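Local atomic coordinates of Exo-arabinanase (Penicillium chrysogenum, PDB entry 3A72), a protein that probably hydrolyses alpha-1,5-linked L-arabinan from a chain end, and binds arabinobiose in its glycan pocket. Residues Ser57-His60 and Gly61-Asn65; Val70-Thr73 and Val74-Tyr77. One frame throughout, in Å; residues are numbered along the deposited sequence.

How the interactions relate
The fold is a six-bladed beta-propeller built from six four-stranded antiparallel sheets. Strand 6-10, the first in the chain, completes the sheet of the last blade. Interaction 1 lies in the next blade, strands 23-30 to 65-70; interaction 2 lies in the linker that leaves it. Interaction 1 closes the hairpin between the third strand, 52-57, and the outermost strand, 65-70. The chain then runs along strand 65-70 and meets interaction 2 in the loop beyond it, on the way to the blade that begins with strand 82-87. The two contacts come in series and neither nest nor cross. The nearest atoms of interactions 1 and 2 are about 12 Å apart. Interaction 1 binds a turn within one blade, while interaction 2 ties the linker to the next.

Interaction 1 of 2, residues Ser57-His60 and Gly61-Asn65; sequences SKDH and GKTWN
Asp59 and Lys62 end a type I' beta turn with His60 and Gly61 at its corners, and the closing bond from Lys62 N to Asp59 O is weak at 3.5 Å. Side chains do most of the fastening. The Asp59 carboxylate takes both donors of Thr63. Asp59 OD1 accepts the backbone N of Thr63 at 2.9 Å, on its syn side and 19° from the carboxylate plane. Asp59 OD2 meets Thr63 OG1 at 2.6 Å, also syn but 33° from the plane. The first torsion of Asp59 (54°) sets the carboxylate between its own backbone N and carbonyl carbon, turned back over the turn. A water bridges Thr63 OG1 to Lys58 N. Buried Ser57 is the second anchor. Ser57 OG accepts Gly61 N at 2.9 Å and Asp59 N more weakly, and lies 2.8 Å from Thr63 O. Ser57 CB sits over the centre of the Trp64 six-membered ring, 3.5 Å from its centroid, in a CH-pi contact. Trp64 NE1 reaches back to Gly61 O at 2.9 Å and approaches from above the carbonyl plane. Outside the turn, the indole touches Val9 of strand 6-10 and Leu36 and Ala38 of strand 36-42. The sequence SKDHGKTW and these bonds are those of an Asp box, the hairpin motif that recurs in sialidase-type propellers. Two donors of one threonine fix the rotation of the carboxylate, and would probably stabilise its negative charge on this partly buried turn.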
# COMPACT_ATOMS: atom_id res chain seq x y z
N SER A 57 14.12 5.96 10.39
CA SER A 57 15.50 5.47 10.40
C SER A 57 16.36 6.39 9.59
O SER A 57 16.04 6.70 8.42
CB SER A 57 15.58 4.04 9.84
OG SER A 57 16.96 3.64 9.77
N LYS A 58 17.48 6.81 10.16
CA LYS A 58 18.50 7.65 9.51
C LYS A 58 19.77 6.89 9.20
O LYS A 58 20.76 7.48 8.78
CB LYS A 58 18.80 8.91 10.36
CG LYS A 58 17.61 9.84 10.43
CD LYS A 58 17.87 11.08 11.23
CE LYS A 58 18.92 11.90 10.62
NZ LYS A 58 18.76 12.40 9.27
N ASP A 59 19.76 5.55 9.35
CA ASP A 59 20.93 4.70 9.11
C ASP A 59 20.54 3.53 8.21
O ASP A 59 21.05 2.42 8.29
CB ASP A 59 21.59 4.24 10.41
CG ASP A 59 20.67 3.55 11.37
OD1 ASP A 59 19.50 3.25 10.94
OD2 ASP A 59 21.07 3.30 12.53
N HIS A 60 19.62 3.80 7.29
CA HIS A 60 19.26 2.89 6.24
C HIS A 60 18.64 1.60 6.76
O HIS A 60 18.70 0.53 6.13
CB HIS A 60 20.43 2.57 5.30
CG HIS A 60 21.07 3.75 4.64
ND1 HIS A 60 20.38 4.76 4.06
CD2 HIS A 60 22.36 4.07 4.44
CE1 HIS A 60 21.13 5.68 3.52
NE2 HIS A 60 22.37 5.28 3.78
N GLY A 61 17.91 1.72 7.88
CA GLY A 61 17.12 0.67 8.44
C GLY A 61 17.70 -0.07 9.60
O GLY A 61 17.02 -0.92 10.15
N LYS A 62 18.94 0.27 10.01
CA LYS A 62 19.53 -0.41 11.15
C LYS A 62 18.83 -0.10 12.47
O LYS A 62 18.70 -1.00 13.30
CB LYS A 62 21.04 -0.09 11.33
CG LYS A 62 21.93 -0.71 10.29
CD LYS A 62 23.44 -0.37 10.40
CE LYS A 62 24.48 -0.69 9.25
NZ LYS A 62 25.97 -1.24 8.95
N THR A 63 18.46 1.18 12.68
CA THR A 63 17.79 1.61 13.90
C THR A 63 16.61 2.49 13.55
O THR A 63 16.56 3.13 12.50
CB THR A 63 18.73 2.35 14.87
OG1 THR A 63 19.17 3.57 14.28
CG2 THR A 63 19.93 1.50 15.24
N TRP A 64 15.68 2.52 14.47
CA TRP A 64 14.36 3.16 14.31
C TRP A 64 13.96 3.90 15.57
O TRP A 64 14.21 3.42 16.69
CB TRP A 64 13.26 2.11 13.99
CG TRP A 64 13.56 1.46 12.66
CD1 TRP A 64 14.37 0.40 12.43
CD2 TRP A 64 13.07 1.88 11.38
NE1 TRP A 64 14.43 0.12 11.07
CE2 TRP A 64 13.64 1.01 10.41
CE3 TRP A 64 12.20 2.91 10.95
CZ2 TRP A 64 13.35 1.16 9.06
CZ3 TRP A 64 11.93 3.03 9.60
CH2 TRP A 64 12.48 2.18 8.68
N ASN A 65 13.32 5.04 15.44
CA ASN A 65 12.79 5.80 16.56
C ASN A 65 11.49 6.46 16.18
O ASN A 65 11.36 6.96 15.06
CB ASN A 65 13.76 6.95 16.95
CG ASN A 65 15.04 6.40 17.56
OD1 ASN A 65 15.11 6.08 18.76
ND2 ASN A 65 16.06 6.33 16.77
O HOH W 1 18.24 5.89 12.76

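Interaction 2 of 2, residues Val70-Thr73 and Val74-Tyr77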
# COMPACT_ATOMS: atom_id res chain seq x y z
N VAL A 70 0.14 10.48 13.98
CA VAL A 70 -0.95 11.15 13.27
C VAL A 70 -2.24 10.76 13.98
O VAL A 70 -2.64 9.59 13.97
CB VAL A 70 -0.97 10.83 11.79
CG1 VAL A 70 -1.94 11.81 11.09
CG2 VAL A 70 0.44 10.94 11.16
N HIS A 71 -2.87 11.75 14.63
CA HIS A 71 -4.10 11.54 15.36
C HIS A 71 -5.30 12.00 14.54
O HIS A 71 -5.21 12.85 13.65
CB HIS A 71 -4.07 12.35 16.66
CG HIS A 71 -3.02 11.96 17.60
ND1 HIS A 71 -3.12 10.98 18.53
CD2 HIS A 71 -1.78 12.48 17.74
CE1 HIS A 71 -1.94 10.91 19.21
NE2 HIS A 71 -1.15 11.80 18.76
N ASP A 72 -6.46 11.40 14.90
CA ASP A 72 -7.71 11.72 14.22
C ASP A 72 -8.31 13.00 14.75
O ASP A 72 -9.25 13.02 15.55
CB ASP A 72 -8.70 10.57 14.37
CG ASP A 72 -9.94 10.77 13.48
OD1 ASP A 72 -10.07 11.83 12.83
OD2 ASP A 72 -10.78 9.82 13.48
N THR A 73 -7.72 14.13 14.33
CA THR A 73 -8.18 15.43 14.73
C THR A 73 -9.45 15.86 14.00
O THR A 73 -10.13 16.77 14.45
CB THR A 73 -7.08 16.50 14.48
OG1 THR A 73 -6.79 16.50 13.09
CG2 THR A 73 -5.86 16.20 15.31
N VAL A 74 -9.77 15.20 12.87
CA VAL A 74 -10.93 15.63 12.09
C VAL A 74 -12.22 15.00 12.64
O VAL A 74 -13.24 15.75 12.78
CB VAL A 74 -10.71 15.37 10.61
CG1 VAL A 74 -10.43 13.93 10.27
CG2 VAL A 74 -11.92 15.93 9.87
N ASN A 75 -12.23 13.72 12.95
CA ASN A 75 -13.42 13.05 13.43
C ASN A 75 -13.38 12.61 14.88
O ASN A 75 -14.42 12.41 15.50
CB ASN A 75 -13.69 11.79 12.60
CG ASN A 75 -14.00 12.07 11.15
OD1 ASN A 75 -14.61 13.08 10.79
ND2 ASN A 75 -13.59 11.14 10.29
N GLY A 76 -12.20 12.37 15.42
CA GLY A 76 -12.06 11.84 16.73
C GLY A 76 -12.38 10.36 16.86
O GLY A 76 -12.50 9.86 17.97
N TYR A 77 -12.55 9.67 15.77
CA TYR A 77 -12.91 8.25 15.73
C TYR A 77 -11.71 7.36 16.00
O TYR A 77 -11.80 6.32 16.68
CB TYR A 77 -13.51 7.83 14.40
CG TYR A 77 -14.75 8.57 13.94
CD1 TYR A 77 -15.56 9.30 14.80
CD2 TYR A 77 -15.10 8.58 12.59
CE1 TYR A 77 -16.67 9.98 14.33
CE2 TYR A 77 -16.19 9.25 12.11
CZ TYR A 77 -16.97 9.95 12.96
OH TYR A 77 -18.06 10.64 12.44
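Asp72 meets Asn75, Gly76 and Tyr77 in one tight loop. Its carboxylate accepts two backbone N-H groups across the contact. Asp72 OD1 accepts Asn75 N at 2.9 Å in a nearly straight bond (165°), with the donor above the carboxylate plane. Asp72 OD2 takes a weak bond from Tyr77 N at 2.9 Å. The first torsion, -171°, carries the carboxylate away from the backbone N of Asp72 and into the loop. OD2 is also bonded to Gly78 N and Ser106 OG, so it has three partners, which would probably favour the charged form. One backbone bond, also weak, joins Gly76 N to Asp72 O at 3.0 Å, and Asp72 centres an inverse gamma turn. Gly76 has positive phi, which suits glycine. Carbon contacts are few. Val74 CG1 touches Asp72 OD1 at 3.3 Å. Within 74-77, Asn75 CB sits over the centre of one face of the Tyr77 ring. Asn75 ND2 bonds to Ser106 and Asp115, while Thr73 OG1 bonds to Tyr119 OH. Ser106, Asp115 and Tyr119 lie on strands 100-106 and 114-121 of the next blade, so the arrangement is an interblade linker of the beta-propeller, pinned to the blade it enters.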